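Local structure of EmGH1 (Erythrobacter marinus, 5Z87) at residues E199-V204 / Y639-P644; H234-G239 / N259-P264; P454-G459 / E494-A499. The protein probably hydrolyses beta-glucosides, as a glycoside hydrolase of family 3, and may also act on xylosides or arabinofuranosides. One frame throughout, in Å; residues are numbered along the deposited sequence.

Contact 1: E199-V204 / Y639-P644; sequences EDPHVV and YYYQKP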
loop_
_atom_site.group_PDB
_atom_site.type_symbol
_atom_site.label_atom_id
_atom_site.label_comp_id
_atom_site.label_asym_id
_atom_site.label_seq_id
_atom_site.Cartn_x
_atom_site.Cartn_y
_atom_site.Cartn_z
ATOM N N GLU A 199 4.419 9.754 -11.736
ATOM C CA GLU A 199 3.750 9.857 -10.449
ATOM C C GLU A 199 3.162 11.240 -10.171
ATOM O O GLU A 199 2.376 11.383 -9.231
ATOM C CB GLU A 199 4.739 9.492 -9.322
ATOM C CG GLU A 199 5.811 10.559 -9.027
ATOM C CD GLU A 199 6.903 10.078 -8.049
ATOM O OE1 GLU A 199 7.226 8.869 -8.063
ATOM O OE2 GLU A 199 7.439 10.914 -7.281
ATOM N N ASP A 200 3.531 12.243 -10.920
ATOM C CA ASP A 200 3.161 13.588 -10.479
ATOM C C ASP A 200 1.846 14.038 -11.113
ATOM O O ASP A 200 1.706 13.972 -12.340
ATOM C CB ASP A 200 4.238 14.590 -10.833
ATOM C CG ASP A 200 3.860 15.989 -10.422
ATOM O OD1 ASP A 200 3.602 16.194 -9.218
ATOM O OD2 ASP A 200 3.808 16.874 -11.294
ATOM N N PRO A 201 0.888 14.535 -10.316
ATOM C CA PRO A 201 -0.385 14.992 -10.907
ATOM C C PRO A 201 -0.216 16.127 -11.898
ATOM O O PRO A 201 -0.884 16.127 -12.946
ATOM C CB PRO A 201 -1.204 15.411 -9.682
ATOM C CG PRO A 201 -0.646 14.562 -8.553
ATOM C CD PRO A 201 0.842 14.545 -8.840
ATOM N N HIS A 202 0.676 17.083 -11.627
ATOM C CA HIS A 202 0.830 18.196 -12.565
ATOM C C HIS A 202 1.390 17.726 -13.904
ATOM O O HIS A 202 0.892 18.126 -14.963
ATOM C CB HIS A 202 1.721 19.286 -11.970
ATOM C CG HIS A 202 2.008 20.406 -12.919
ATOM N ND1 HIS A 202 1.119 21.437 -13.145
ATOM C CD2 HIS A 202 3.074 20.645 -13.723
ATOM C CE1 HIS A 202 1.631 22.271 -14.033
ATOM N NE2 HIS A 202 2.817 21.816 -14.399
ATOM N N VAL A 203 2.417 16.872 -13.876
ATOM C CA VAL A 203 3.010 16.364 -15.110
ATOM C C VAL A 203 1.987 15.563 -15.907
ATOM O O VAL A 203 1.846 15.742 -17.126
ATOM C CB VAL A 203 4.268 15.525 -14.801
ATOM C CG1 VAL A 203 4.597 14.599 -15.971
ATOM C CG2 VAL A 203 5.460 16.437 -14.459
ATOM N N VAL A 204 1.262 14.661 -15.240
ATOM C CA VAL A 204 0.292 13.837 -15.956
ATOM C C VAL A 204 -0.845 14.699 -16.496
ATOM O O VAL A 204 -1.366 14.440 -17.587
ATOM C CB VAL A 204 -0.222 12.706 -15.042
ATOM C CG1 VAL A 204 -1.321 11.921 -15.717
ATOM C CG2 VAL A 204 0.904 11.775 -14.672
ATOM N N TYR A 639 6.786 7.965 -3.810
ATOM C CA TYR A 639 6.522 9.157 -4.601
ATOM C C TYR A 639 6.757 10.407 -3.757
ATOM O O TYR A 639 6.482 10.433 -2.551
ATOM C CB TYR A 639 5.093 9.126 -5.171
ATOM C CG TYR A 639 3.997 8.939 -4.136
ATOM C CD1 TYR A 639 3.512 10.023 -3.405
ATOM C CD2 TYR A 639 3.439 7.682 -3.903
ATOM C CE1 TYR A 639 2.513 9.861 -2.458
ATOM C CE2 TYR A 639 2.440 7.505 -2.968
ATOM C CZ TYR A 639 1.974 8.598 -2.239
ATOM O OH TYR A 639 0.977 8.431 -1.283
ATOM N N TYR A 640 7.269 11.456 -4.413
ATOM C CA TYR A 640 7.870 12.584 -3.700
ATOM C C TYR A 640 6.855 13.380 -2.879
ATOM O O TYR A 640 7.229 13.943 -1.848
ATOM C CB TYR A 640 8.595 13.531 -4.682
ATOM C CG TYR A 640 7.673 14.479 -5.428
ATOM C CD1 TYR A 640 7.115 14.128 -6.657
ATOM C CD2 TYR A 640 7.347 15.725 -4.892
ATOM C CE1 TYR A 640 6.263 15.002 -7.333
ATOM C CE2 TYR A 640 6.489 16.581 -5.539
ATOM C CZ TYR A 640 5.951 16.221 -6.755
ATOM O OH TYR A 640 5.102 17.101 -7.372
ATOM N N TYR A 641 5.591 13.476 -3.322
ATOM C CA TYR A 641 4.660 14.400 -2.670
ATOM C C TYR A 641 4.042 13.748 -1.441
ATOM O O TYR A 641 2.811 13.699 -1.308
ATOM C CB TYR A 641 3.564 14.907 -3.640
ATOM C CG TYR A 641 2.970 13.821 -4.502
ATOM C CD1 TYR A 641 3.623 13.395 -5.661
ATOM C CD2 TYR A 641 1.766 13.208 -4.162
ATOM C CE1 TYR A 641 3.097 12.391 -6.442
ATOM C CE2 TYR A 641 1.232 12.192 -4.940
ATOM C CZ TYR A 641 1.897 11.793 -6.084
ATOM O OH TYR A 641 1.376 10.794 -6.882
ATOM N N GLN A 642 4.897 13.245 -0.543
ATOM C CA GLN A 642 4.432 12.628 0.689
ATOM C C GLN A 642 3.736 13.664 1.563
ATOM O O GLN A 642 4.033 14.858 1.505
ATOM C CB GLN A 642 5.603 12.008 1.461
ATOM C CG GLN A 642 6.333 10.882 0.728
ATOM C CD GLN A 642 5.494 9.626 0.643
ATOM O OE1 GLN A 642 4.904 9.198 1.631
ATOM N NE2 GLN A 642 5.410 9.041 -0.553
ATOM N N LYS A 643 2.811 13.188 2.394
ATOM C CA LYS A 643 2.305 13.971 3.510
ATOM C C LYS A 643 3.467 14.215 4.469
ATOM O O LYS A 643 4.490 13.538 4.346
ATOM C CB LYS A 643 1.153 13.224 4.184
ATOM C CG LYS A 643 -0.038 12.966 3.278
ATOM C CD LYS A 643 -0.577 14.275 2.716
ATOM C CE LYS A 643 -1.973 14.096 2.130
ATOM N NZ LYS A 643 -2.899 13.764 3.237
ATOM N N PRO A 644 3.372 15.148 5.425
ATOM C CA PRO A 644 4.484 15.323 6.382
ATOM C C PRO A 644 4.851 14.059 7.128
ATOM O O PRO A 644 5.998 13.927 7.570
ATOM C CB PRO A 644 3.960 16.384 7.349
ATOM C CG PRO A 644 2.929 17.144 6.553
ATOM C CD PRO A 644 2.301 16.143 5.627
#
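Glu199 and Asp200, which lead into helix 201-216 of the TIM-barrel domain, meet three consecutive tyrosines of the 639-644 loop, a worked case of a helix N-cap whose carboxylate also serves a distant partner. Asp200 is the N-cap: its OD2 takes the capping bond from Val203 N at 2.9 Å, while its OD1 accepts Tyr640 OH at 2.5 Å. OD1 lies at the edge of the Tyr640 ring, in its plane, yet the hydroxyl meets the carboxylate from well above the carboxylate's own plane. Tyr640 OH has a second partner in Met725 N of strand 724-733.

Glu199 lies along the same ring edge, its carboxylate nearly coplanar with the ring (19°), and OE2 accepts Tyr640 N at 2.9 Å in a bond tilted out of the carboxylate plane. Its CG sits between backbone N and carbonyl carbon (chi1 73°), and the chain then runs extended until CD rests 3.5 Å from Tyr639 CB; OE1 is held by Thr628 N. Replacing Glu199 by an alanine would probably leave Tyr640 N and Thr628 N without their acceptor and open a gap beside Tyr639.

Tyr641 is clasped between Pro201 CD, in a CH-pi contact over one face, and Tyr639 CD1 over the centre of the opposite face. At its rim, Tyr641 OH donates to Glu199 O over 2.6 Å, in the carbonyl plane with a C=O...O angle of 154°.

Contact 2: H234-G239 / N259-P264; sequences HFAGYG and NVVLPP
Val261 presses one methyl against the bare backbone of Gly237: its CG1 stands 3.3 Å from Gly237 N, a close fit in which a branched side chain meets a residue with none. That methyl is set by a chi1 of 177°, which puts CG1 opposite the backbone N of Val261 and brings it up to the other segment. Gly237 itself adopts a phi of 94°, which calls for glycine independently of Val261, because a CB would jam against the carbonyl O of Ala236.

Next along, Leu262 adds a second apolar contact. Its CG is anti to the carbonyl carbon and the chain continues extended (chi2 -178°), which carries CD2 to 3.7 Å from Phe235 CE1 and 3.9 Å from Ala236 CB; the approach to the ring is oblique. Ala236 CB thus touches both aliphatic residues, with Val261 CG1 at 4.1 Å. The peptides before His234 and before Ala236 are both cis, each bringing its two CA atoms close together; His234 belongs to the ligand pocket.

Phe235 ends strand 229-235, which pairs through its backbone with Met278 of parallel strand 276-279. Helices 254-261 and 263-270 form the crossover of this beta-alpha-beta unit. Met257 touches Ala236 and Leu262, Phe265 meets the Phe235 ring edge-to-face, and Leu295 and Leu296 of helix 293-303 touch Phe235, Leu295 also Ala236, while Pro263 and Pro264 lean on helix 201-216.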
loop_
_atom_site.group_PDB
_atom_site.type_symbol
_atom_site.label_atom_id
_atom_site.label_comp_id
_atom_site.label_asym_id
_atom_site.label_seq_id
_atom_site.Cartn_x
_atom_site.Cartn_y
_atom_site.Cartn_z
ATOM N N HIS A 234 -7.446 5.068 -17.112
ATOM C CA HIS A 234 -8.638 4.291 -16.787
ATOM C C HIS A 234 -9.328 4.853 -15.544
ATOM O O HIS A 234 -8.745 4.838 -14.467
ATOM C CB HIS A 234 -8.278 2.826 -16.556
ATOM C CG HIS A 234 -7.387 2.240 -17.606
ATOM N ND1 HIS A 234 -6.051 2.564 -17.718
ATOM C CD2 HIS A 234 -7.636 1.320 -18.571
ATOM C CE1 HIS A 234 -5.517 1.875 -18.712
ATOM N NE2 HIS A 234 -6.455 1.107 -19.241
ATOM N N PHE A 235 -10.576 5.310 -15.711
ATOM C CA PHE A 235 -11.320 6.089 -14.715
ATOM C C PHE A 235 -11.817 5.190 -13.585
ATOM O O PHE A 235 -12.683 4.343 -13.819
ATOM C CB PHE A 235 -12.508 6.745 -15.415
ATOM C CG PHE A 235 -13.049 7.957 -14.731
ATOM C CD1 PHE A 235 -12.244 9.055 -14.492
ATOM C CD2 PHE A 235 -14.393 8.018 -14.382
ATOM C CE1 PHE A 235 -12.759 10.197 -13.886
ATOM C CE2 PHE A 235 -14.923 9.148 -13.772
ATOM C CZ PHE A 235 -14.110 10.246 -13.528
ATOM N N ALA A 236 -11.304 5.349 -12.361
ATOM C CA ALA A 236 -10.215 6.238 -11.952
ATOM C C ALA A 236 -9.494 5.534 -10.807
ATOM O O ALA A 236 -10.142 4.862 -9.999
ATOM C CB ALA A 236 -10.736 7.604 -11.497
ATOM N N GLY A 237 -8.171 5.680 -10.733
ATOM C CA GLY A 237 -7.372 5.035 -9.703
ATOM C C GLY A 237 -6.776 3.696 -10.086
ATOM O O GLY A 237 -6.295 2.973 -9.207
ATOM N N TYR A 238 -6.787 3.346 -11.370
ATOM C CA TYR A 238 -6.338 2.026 -11.790
ATOM C C TYR A 238 -4.877 1.776 -11.411
ATOM O O TYR A 238 -4.502 0.638 -11.097
ATOM C CB TYR A 238 -6.589 1.905 -13.293
ATOM C CG TYR A 238 -6.225 0.608 -13.964
ATOM C CD1 TYR A 238 -6.489 -0.621 -13.372
ATOM C CD2 TYR A 238 -5.666 0.620 -15.245
ATOM C CE1 TYR A 238 -6.160 -1.816 -14.028
ATOM C CE2 TYR A 238 -5.348 -0.547 -15.903
ATOM C CZ TYR A 238 -5.584 -1.762 -15.295
ATOM O OH TYR A 238 -5.244 -2.915 -15.970
ATOM N N GLY A 239 -4.056 2.828 -11.358
ATOM C CA GLY A 239 -2.646 2.673 -11.044
ATOM C C GLY A 239 -2.342 2.367 -9.587
ATOM O O GLY A 239 -1.216 1.950 -9.277
ATOM N N ASN A 259 -7.419 15.310 -5.568
ATOM C CA ASN A 259 -6.192 16.074 -5.763
ATOM C C ASN A 259 -5.029 15.274 -6.334
ATOM O O ASN A 259 -4.034 15.887 -6.739
ATOM C CB ASN A 259 -5.757 16.722 -4.439
ATOM C CG ASN A 259 -6.827 17.639 -3.878
ATOM O OD1 ASN A 259 -6.852 18.819 -4.186
ATOM N ND2 ASN A 259 -7.712 17.095 -3.046
ATOM N N VAL A 260 -5.108 13.941 -6.369
ATOM C CA VAL A 260 -4.064 13.102 -6.969
ATOM C C VAL A 260 -4.537 12.495 -8.279
ATOM O O VAL A 260 -3.936 12.715 -9.329
ATOM C CB VAL A 260 -3.594 11.995 -5.997
ATOM C CG1 VAL A 260 -2.577 11.099 -6.683
ATOM C CG2 VAL A 260 -3.014 12.580 -4.727
ATOM N N VAL A 261 -5.610 11.715 -8.231
ATOM C CA VAL A 261 -5.949 10.806 -9.318
ATOM C C VAL A 261 -6.738 11.522 -10.411
ATOM O O VAL A 261 -6.446 11.372 -11.603
ATOM C CB VAL A 261 -6.720 9.600 -8.743
ATOM C CG1 VAL A 261 -7.165 8.667 -9.841
ATOM C CG2 VAL A 261 -5.854 8.862 -7.706
ATOM N N LEU A 262 -7.739 12.309 -10.026
ATOM C CA LEU A 262 -8.675 12.980 -10.929
ATOM C C LEU A 262 -8.143 14.177 -11.721
ATOM O O LEU A 262 -8.673 14.434 -12.808
ATOM C CB LEU A 262 -9.906 13.450 -10.146
ATOM C CG LEU A 262 -10.822 12.347 -9.616
ATOM C CD1 LEU A 262 -12.018 12.964 -8.911
ATOM C CD2 LEU A 262 -11.265 11.410 -10.742
ATOM N N PRO A 263 -7.176 14.964 -11.236
ATOM C CA PRO A 263 -6.843 16.239 -11.934
ATOM C C PRO A 263 -6.513 16.052 -13.410
ATOM O O PRO A 263 -6.905 16.895 -14.238
ATOM C CB PRO A 263 -5.643 16.779 -11.141
ATOM C CG PRO A 263 -5.895 16.266 -9.739
ATOM C CD PRO A 263 -6.506 14.892 -9.914
ATOM N N PRO A 264 -5.805 14.987 -13.809
ATOM C CA PRO A 264 -5.598 14.810 -15.261
ATOM C C PRO A 264 -6.877 14.507 -16.018
ATOM O O PRO A 264 -7.060 15.004 -17.140
ATOM C CB PRO A 264 -4.588 13.653 -15.348
ATOM C CG PRO A 264 -4.601 13.006 -14.003
ATOM C CD PRO A 264 -4.931 14.088 -13.028
#

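Contact 3: P454-G459 / E494-A499; sequences PKPFVG and EIETDA
Pro456 points its ring at the 494-499 loop and is the centre of this contact, taking part in all its pairs but one, which shows how a surface pairing of two irregular loops can rest on one rigid residue. On the tight side, CG of Pro456 sits 3.6 Å from the backbone Glu494 O, and CB lies almost as near to that oxygen. The second partner is the side chain of Glu496, which crosses the ring obliquely: its CG is 3.6 Å from Pro456 CG, and OE1 reaches 3.6 Å from Pro456 CD. Beyond CG the glutamate chain is extended, and its chi1 of -22°, close to eclipsed, lets it lie across the proline ring. The Lys455-Pro456 peptide is cis, so the loop kinks just where the ring is presented.

The solvent side is looser. Lys455, with its long chain nearly straight, brings NZ only to within 4.3 Å of Ala499 CB, and Thr497, Asp498 and Ala499 are poorly ordered. The carboxylates of Asp498 and Asp501 also lie close together, which probably does little to steady this end. Phe457, by contrast, turns its ring away from the 494-499 loop and packs on Leu449 and Glu536.

The two loops follow strands 436-440 and 476-480, so both emerge from the same, C-terminal, end of those strands. The setting is the alpha/beta sandwich of the family 3 C-terminal domain, a mixed six-stranded sheet in which the two strands are parallel neighbours and 476-480 is outermost.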
loop_
_atom_site.group_PDB
_atom_site.type_symbol
_atom_site.label_atom_id
_atom_site.label_comp_id
_atom_site.label_asym_id
_atom_site.label_seq_id
_atom_site.Cartn_x
_atom_site.Cartn_y
_atom_site.Cartn_z
ATOM N N PRO A 454 3.150 -2.572 -32.495
ATOM C CA PRO A 454 2.957 -3.621 -33.510
ATOM C C PRO A 454 4.113 -4.613 -33.519
ATOM O O PRO A 454 5.285 -4.231 -33.465
ATOM C CB PRO A 454 2.896 -2.839 -34.831
ATOM C CG PRO A 454 3.102 -1.392 -34.494
ATOM C CD PRO A 454 3.595 -1.306 -33.082
ATOM N N LYS A 455 3.772 -5.894 -33.601
ATOM C CA LYS A 455 4.746 -6.970 -33.631
ATOM C C LYS A 455 4.854 -7.575 -35.032
ATOM O O LYS A 455 3.835 -7.802 -35.692
ATOM C CB LYS A 455 4.383 -8.072 -32.633
ATOM C CG LYS A 455 4.604 -7.671 -31.182
ATOM C CD LYS A 455 3.830 -8.581 -30.260
ATOM C CE LYS A 455 4.241 -8.395 -28.808
ATOM N NZ LYS A 455 3.255 -9.030 -27.875
ATOM N N PRO A 456 6.079 -7.867 -35.507
ATOM C CA PRO A 456 7.324 -7.687 -34.744
ATOM C C PRO A 456 7.795 -6.240 -34.728
ATOM O O PRO A 456 7.494 -5.497 -35.666
ATOM C CB PRO A 456 8.321 -8.575 -35.490
ATOM C CG PRO A 456 7.822 -8.580 -36.899
ATOM C CD PRO A 456 6.317 -8.463 -36.835
ATOM N N PHE A 457 8.512 -5.853 -33.672
ATOM C CA PHE A 457 8.999 -4.485 -33.553
ATOM C C PHE A 457 9.863 -4.122 -34.747
ATOM O O PHE A 457 10.648 -4.939 -35.232
ATOM C CB PHE A 457 9.822 -4.308 -32.270
ATOM C CG PHE A 457 9.064 -4.579 -31.001
ATOM C CD1 PHE A 457 7.680 -4.468 -30.954
ATOM C CD2 PHE A 457 9.743 -4.935 -29.845
ATOM C CE1 PHE A 457 6.987 -4.719 -29.773
ATOM C CE2 PHE A 457 9.059 -5.192 -28.667
ATOM C CZ PHE A 457 7.679 -5.078 -28.630
ATOM N N VAL A 458 9.735 -2.877 -35.195
ATOM C CA VAL A 458 10.518 -2.326 -36.292
ATOM C C VAL A 458 11.182 -1.053 -35.790
ATOM O O VAL A 458 10.489 -0.101 -35.414
ATOM C CB VAL A 458 9.640 -2.018 -37.523
ATOM C CG1 VAL A 458 10.470 -1.392 -38.635
ATOM C CG2 VAL A 458 8.936 -3.281 -38.023
ATOM N N GLY A 459 12.510 -1.023 -35.793
ATOM C CA GLY A 459 13.202 0.182 -35.375
ATOM C C GLY A 459 14.698 -0.019 -35.331
ATOM O O GLY A 459 15.224 -1.035 -35.792
ATOM N N GLU A 494 13.775 -8.815 -35.242
ATOM C CA GLU A 494 13.215 -8.503 -36.550
ATOM C C GLU A 494 12.262 -9.564 -37.078
ATOM O O GLU A 494 11.237 -9.217 -37.670
ATOM C CB GLU A 494 14.348 -8.272 -37.560
ATOM C CG GLU A 494 15.354 -7.221 -37.101
ATOM C CD GLU A 494 16.369 -6.846 -38.169
ATOM O OE1 GLU A 494 16.227 -7.311 -39.322
ATOM O OE2 GLU A 494 17.302 -6.075 -37.855
ATOM N N ILE A 495 12.558 -10.851 -36.867
ATOM C CA ILE A 495 11.729 -11.939 -37.379
ATOM C C ILE A 495 10.592 -12.203 -36.399
ATOM O O ILE A 495 10.748 -12.071 -35.179
ATOM C CB ILE A 495 12.583 -13.201 -37.637
ATOM C CG1 ILE A 495 13.728 -12.873 -38.597
ATOM C CG2 ILE A 495 11.741 -14.326 -38.213
ATOM C CD1 ILE A 495 13.268 -12.295 -39.925
ATOM N N GLU A 496 9.430 -12.573 -36.939
ATOM C CA GLU A 496 8.214 -12.695 -36.145
ATOM C C GLU A 496 8.159 -14.020 -35.391
ATOM O O GLU A 496 8.564 -15.067 -35.904
ATOM C CB GLU A 496 6.982 -12.578 -37.043
ATOM C CG GLU A 496 7.222 -11.865 -38.364
ATOM C CD GLU A 496 5.949 -11.708 -39.176
ATOM O OE1 GLU A 496 5.690 -10.591 -39.678
ATOM O OE2 GLU A 496 5.207 -12.707 -39.310
ATOM N N THR A 497 7.646 -13.960 -34.162
ATOM C CA THR A 497 7.274 -15.138 -33.391
ATOM C C THR A 497 5.919 -14.876 -32.741
ATOM O O THR A 497 5.506 -13.726 -32.563
ATOM C CB THR A 497 8.321 -15.499 -32.320
ATOM O OG1 THR A 497 8.530 -14.380 -31.448
ATOM C CG2 THR A 497 9.645 -15.905 -32.963
ATOM N N ASP A 498 5.228 -15.955 -32.388
ATOM C CA ASP A 498 3.879 -15.842 -31.855
ATOM C C ASP A 498 3.897 -15.392 -30.396
ATOM O O ASP A 498 4.874 -15.587 -29.666
ATOM C CB ASP A 498 3.143 -17.177 -31.974
ATOM C CG ASP A 498 4.006 -18.357 -31.568
ATOM O OD1 ASP A 498 5.085 -18.137 -30.977
ATOM O OD2 ASP A 498 3.604 -19.508 -31.840
ATOM N N ALA A 499 2.789 -14.782 -29.974
ATOM C CA ALA A 499 2.585 -14.397 -28.583
ATOM C C ALA A 499 1.864 -15.474 -27.777
ATOM O O ALA A 499 1.434 -15.205 -26.649
ATOM C CB ALA A 499 1.813 -13.076 -28.506
#

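In the fold
Contacts 1 and 2 are neighbours, their centres about 12 Å apart, and they touch directly: Val204 CG1 packs 3.7 Å from Pro264 CB, and Tyr641 OH lies 4.0 Å from Val260 CG1. The 639-644 loop, from the family 3 C-terminal domain, joins the barrel at the start of helix 201-216, while contact 2 holds His234 of the pocket occupied by the dithiothreitol molecule. Contact 3 stands apart, its centre about 36 Å from that of contact 1, across the chain's centre, and about 33 Å from that of contact 2. Tyr452, another pocket residue, comes just before 454-459, but this is closeness in sequence; contact 3 itself lies away from the pocket.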